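Long-range contacts in hypothetical protein PA2218 (Pseudomonas aeruginosa, PDB 2HDW), which is of unknown function but adopts the alpha/beta hydrolase fold and is probably a hydrolase: residues Tyr77-Ala82 with Asp131-Gly136; Met48-Thr53 with Lys70-Asn75. One frame throughout, in Å; residues are numbered along the deposited sequence.

Interaction 1 (Tyr77-Ala82 with Asp131-Gly136); sequences YGITLA and DPSYTG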
# COMPACT_ATOMS: atom_id res chain seq x y z
N TYR A 77 -13.36 -12.04 1.76
CA TYR A 77 -14.55 -11.36 2.22
C TYR A 77 -15.56 -11.09 1.11
O TYR A 77 -16.55 -10.38 1.31
CB TYR A 77 -14.16 -10.08 2.96
CG TYR A 77 -13.32 -10.37 4.20
CD1 TYR A 77 -13.72 -11.35 5.12
CD2 TYR A 77 -12.15 -9.66 4.46
CE1 TYR A 77 -12.96 -11.61 6.27
CE2 TYR A 77 -11.39 -9.91 5.61
CZ TYR A 77 -11.80 -10.89 6.51
OH TYR A 77 -11.07 -11.12 7.65
N GLY A 78 -15.29 -11.67 -0.06
CA GLY A 78 -16.18 -11.53 -1.20
C GLY A 78 -16.01 -10.32 -2.10
O GLY A 78 -16.86 -10.07 -2.96
N ILE A 79 -14.93 -9.57 -1.93
CA ILE A 79 -14.72 -8.39 -2.76
C ILE A 79 -13.76 -8.72 -3.89
O ILE A 79 -12.72 -9.35 -3.67
CB ILE A 79 -14.16 -7.22 -1.93
CG1 ILE A 79 -15.09 -6.95 -0.74
CG2 ILE A 79 -14.02 -5.97 -2.80
CD1 ILE A 79 -14.65 -5.80 0.17
N THR A 80 -14.12 -8.31 -5.11
CA THR A 80 -13.28 -8.54 -6.28
C THR A 80 -12.38 -7.33 -6.50
O THR A 80 -12.86 -6.19 -6.58
CB THR A 80 -14.15 -8.77 -7.54
OG1 THR A 80 -14.96 -9.93 -7.35
CG2 THR A 80 -13.27 -8.97 -8.77
N LEU A 81 -11.08 -7.57 -6.58
CA LEU A 81 -10.11 -6.50 -6.76
C LEU A 81 -9.57 -6.42 -8.18
O LEU A 81 -9.52 -7.42 -8.90
CB LEU A 81 -8.94 -6.70 -5.80
CG LEU A 81 -9.28 -6.96 -4.33
CD1 LEU A 81 -8.00 -7.22 -3.55
CD2 LEU A 81 -10.04 -5.78 -3.74
N ALA A 82 -9.17 -5.22 -8.59
CA ALA A 82 -8.60 -4.99 -9.91
C ALA A 82 -7.10 -4.79 -9.73
O ALA A 82 -6.65 -4.24 -8.73
CB ALA A 82 -9.23 -3.76 -10.56
N ASP A 131 -5.59 -2.55 -6.64
CA ASP A 131 -6.39 -1.52 -6.00
C ASP A 131 -7.06 -2.17 -4.80
O ASP A 131 -7.75 -3.19 -4.93
CB ASP A 131 -7.46 -0.97 -6.95
CG ASP A 131 -6.89 -0.03 -7.99
OD1 ASP A 131 -5.85 0.61 -7.70
OD2 ASP A 131 -7.48 0.08 -9.09
N PRO A 132 -6.86 -1.60 -3.60
CA PRO A 132 -7.46 -2.13 -2.38
C PRO A 132 -8.99 -2.18 -2.48
O PRO A 132 -9.59 -1.46 -3.28
CB PRO A 132 -7.00 -1.15 -1.30
CG PRO A 132 -5.66 -0.69 -1.83
CD PRO A 132 -5.94 -0.49 -3.30
N SER A 133 -9.60 -3.04 -1.67
CA SER A 133 -11.06 -3.17 -1.63
C SER A 133 -11.73 -1.80 -1.52
O SER A 133 -11.23 -0.91 -0.84
CB SER A 133 -11.48 -4.02 -0.42
OG SER A 133 -11.27 -5.41 -0.65
N TYR A 134 -12.86 -1.64 -2.20
CA TYR A 134 -13.64 -0.39 -2.19
C TYR A 134 -12.99 0.81 -2.88
O TYR A 134 -13.58 1.89 -2.89
CB TYR A 134 -13.94 0.03 -0.74
CG TYR A 134 -14.62 -1.00 0.11
CD1 TYR A 134 -15.99 -1.26 0.00
CD2 TYR A 134 -13.90 -1.72 1.06
CE1 TYR A 134 -16.62 -2.19 0.83
CE2 TYR A 134 -14.51 -2.66 1.89
CZ TYR A 134 -15.86 -2.89 1.77
OH TYR A 134 -16.45 -3.85 2.58
N THR A 135 -11.81 0.64 -3.47
CA THR A 135 -11.13 1.75 -4.12
C THR A 135 -10.66 1.47 -5.55
O THR A 135 -10.67 0.32 -6.00
CB THR A 135 -9.89 2.21 -3.31
OG1 THR A 135 -8.86 1.22 -3.40
CG2 THR A 135 -10.27 2.42 -1.85
N GLY A 136 -10.24 2.52 -6.25
CA GLY A 136 -9.77 2.38 -7.61
C GLY A 136 -10.79 1.71 -8.52
O GLY A 136 -11.95 2.11 -8.57
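Following strand 126-130 in this alpha/beta hydrolase fold, the loop Asp131-Gly136 passes over the start of strand 80-88, meeting it through Ala82, Leu81 and Ile79. A nearly straight backbone bond joins the two segments, Asp131 N to Ala82 O at 2.9 Å (N-H...O 172°). The residues that follow form a type II turn, Pro132 to Thr135, in which Pro132 O accepts both the backbone N and OG1 of Thr135 from one face of its carbonyl plane. Ser133 lies over the two branched side chains: its OG is 3.3 Å from Leu81 CD2 and 3.5 Å from Ile79 CD1. With CG1 of Ile79 anti to the carbonyl carbon (chi1 -55°) and the chain extended, CD1 reaches Tyr134 CZ at 3.5 Å, the two side chains crossing at about a right angle. The polar groups turn to other partners, Ser133 OG to Asp154 of helix 148-164 and Asp131 OD2 to Lys109 and Glu137 N. The buried serine hydroxyl thus sits against methyl groups without losing its hydrogen bond, and the salt bridge probably favours a charged Asp131.

Interaction 2 (Met48-Thr53 with Lys70-Asn75); sequences MQLQLT and KVTFAN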
# COMPACT_ATOMS: atom_id res chain seq x y z
N MET A 48 -16.85 -10.82 -9.29
CA MET A 48 -17.71 -9.76 -9.82
C MET A 48 -17.11 -9.25 -11.12
O MET A 48 -15.88 -9.18 -11.25
CB MET A 48 -17.81 -8.60 -8.82
CG MET A 48 -18.49 -7.36 -9.38
SD MET A 48 -18.63 -6.00 -8.20
CE MET A 48 -20.33 -6.23 -7.68
N GLN A 49 -17.95 -8.92 -12.09
CA GLN A 49 -17.47 -8.41 -13.36
C GLN A 49 -17.17 -6.93 -13.17
O GLN A 49 -18.06 -6.16 -12.79
CB GLN A 49 -18.51 -8.57 -14.46
CG GLN A 49 -18.89 -10.00 -14.77
CD GLN A 49 -19.76 -10.08 -16.01
OE1 GLN A 49 -19.27 -9.93 -17.13
NE2 GLN A 49 -21.06 -10.30 -15.81
N LEU A 50 -15.94 -6.54 -13.45
CA LEU A 50 -15.53 -5.15 -13.30
C LEU A 50 -15.14 -4.54 -14.64
O LEU A 50 -14.55 -5.20 -15.49
CB LEU A 50 -14.34 -5.05 -12.33
CG LEU A 50 -14.47 -5.60 -10.91
CD1 LEU A 50 -13.11 -5.49 -10.20
CD2 LEU A 50 -15.52 -4.84 -10.14
N GLN A 51 -15.47 -3.27 -14.80
CA GLN A 51 -15.14 -2.54 -16.01
C GLN A 51 -13.77 -1.90 -15.78
O GLN A 51 -13.63 -0.99 -14.96
CB GLN A 51 -16.18 -1.45 -16.27
CG GLN A 51 -16.02 -0.73 -17.60
CD GLN A 51 -17.00 0.41 -17.77
OE1 GLN A 51 -17.16 0.94 -18.87
NE2 GLN A 51 -17.66 0.79 -16.68
N LEU A 52 -12.76 -2.38 -16.49
CA LEU A 52 -11.41 -1.85 -16.35
C LEU A 52 -11.04 -1.05 -17.59
O LEU A 52 -11.27 -1.48 -18.71
CB LEU A 52 -10.43 -3.00 -16.15
CG LEU A 52 -10.75 -3.99 -15.03
CD1 LEU A 52 -9.68 -5.05 -14.96
CD2 LEU A 52 -10.86 -3.26 -13.69
N THR A 53 -10.47 0.14 -17.38
CA THR A 53 -10.08 0.97 -18.51
C THR A 53 -8.90 0.37 -19.25
O THR A 53 -8.00 -0.19 -18.63
CB THR A 53 -9.69 2.40 -18.08
OG1 THR A 53 -9.34 3.15 -19.24
CG2 THR A 53 -8.50 2.37 -17.14
N LYS A 70 -4.42 -6.25 -17.46
CA LYS A 70 -5.16 -6.07 -16.21
C LYS A 70 -5.86 -7.36 -15.80
O LYS A 70 -6.32 -8.12 -16.65
CB LYS A 70 -6.18 -4.94 -16.37
CG LYS A 70 -5.66 -3.76 -17.19
CD LYS A 70 -5.57 -2.44 -16.41
CE LYS A 70 -6.94 -1.86 -16.12
NZ LYS A 70 -6.86 -0.40 -15.81
N VAL A 71 -5.92 -7.61 -14.50
CA VAL A 71 -6.57 -8.81 -14.01
C VAL A 71 -7.45 -8.49 -12.81
O VAL A 71 -7.41 -7.38 -12.28
CB VAL A 71 -5.54 -9.88 -13.58
CG1 VAL A 71 -4.66 -10.26 -14.75
CG2 VAL A 71 -4.69 -9.35 -12.41
N THR A 72 -8.26 -9.47 -12.41
CA THR A 72 -9.13 -9.32 -11.26
C THR A 72 -9.10 -10.62 -10.45
O THR A 72 -8.73 -11.68 -10.97
CB THR A 72 -10.59 -9.04 -11.68
OG1 THR A 72 -11.13 -10.18 -12.36
CG2 THR A 72 -10.65 -7.84 -12.60
N PHE A 73 -9.48 -10.53 -9.19
CA PHE A 73 -9.50 -11.69 -8.30
C PHE A 73 -10.24 -11.29 -7.02
O PHE A 73 -10.24 -10.11 -6.65
CB PHE A 73 -8.07 -12.14 -7.99
CG PHE A 73 -7.17 -11.03 -7.53
CD1 PHE A 73 -7.23 -10.57 -6.21
CD2 PHE A 73 -6.28 -10.42 -8.41
CE1 PHE A 73 -6.41 -9.52 -5.78
CE2 PHE A 73 -5.46 -9.37 -7.99
CZ PHE A 73 -5.52 -8.92 -6.68
N ALA A 74 -10.86 -12.25 -6.36
CA ALA A 74 -11.61 -11.94 -5.14
C ALA A 74 -10.84 -12.22 -3.86
O ALA A 74 -9.88 -13.00 -3.85
CB ALA A 74 -12.93 -12.70 -5.15
N ASN A 75 -11.25 -11.58 -2.76
CA ASN A 75 -10.61 -11.84 -1.48
C ASN A 75 -11.58 -12.69 -0.66
O ASN A 75 -12.71 -12.95 -1.10
CB ASN A 75 -10.24 -10.55 -0.74
CG ASN A 75 -11.43 -9.69 -0.36
OD1 ASN A 75 -12.57 -10.17 -0.27
ND2 ASN A 75 -11.17 -8.41 -0.09
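Lys70 opens the contact from strand 66-74 by running its long side chain alongside Leu52 and on to Thr53. The chain bends twice, at chi2 (-117°) and chi3 (-72°), which turns the aliphatic part along Leu52, the two side chains sliding past each other in opposite directions. Lys70 CE lies 3.7 Å from Leu52 CB, and the ammonium beyond it gives a weak hydrogen bond from NZ to Thr53 O, 3.0 Å long. Its stronger partner is the carboxylate of Glu137, which forms a salt bridge with NZ through OE1 and takes the backbone N of Thr53 on OE2. The methyl CG2 of Thr53 also stands near the ammonium, 3.5 Å from Lys70 NZ. At Val71 the side chain turns to the other face of the sheet, toward helix 148-164, and its carbonyl O is left at 4.2 Å from Leu52 CD1. Thr72 comes back to the near face. Its OG1 stands between the backbone N and the carbonyl carbon (chi1 66°), which puts CG2 anti to the carbonyl carbon, the methyl both leucines use: Leu52 CD1 approaches it to 3.8 Å and Leu50 CD1 to 4.2 Å. Phe73 again faces helix 148-164, where its ring meets Phe161. The segment Met48-Thr53 therefore runs antiparallel to strand 66-74 but is laid over its face, with no backbone hydrogen bonds between the two; this is an extended arm near the start of the modelled chain, packed by side chains on the outermost strand of an alpha/beta hydrolase sheet and its neighbour 80-88, opposite the face covered by helix 148-164.

Overall arrangement
Each interaction uses one strand of the antiparallel pair at one margin of the mixed sheet, interaction 1 strand 80-88 and interaction 2 strand 66-74, with centres about 8 Å apart. Interaction 1 is the buried one: it ties strand 80-88 to the loop that follows strand 126-130, mixing a backbone bond with apolar packing. Interaction 2 lies nearer the surface and relies on methyl contacts and a lysine ammonium. The two are joined by hydrogen bonds, Leu81 N with Phe73 O (2.7 Å) and Met48 N with Thr80 OG1. Glu137 joins their polar chemistry, its backbone N bonding Asp131 of interaction 1 and its carboxylate Lys70 of interaction 2.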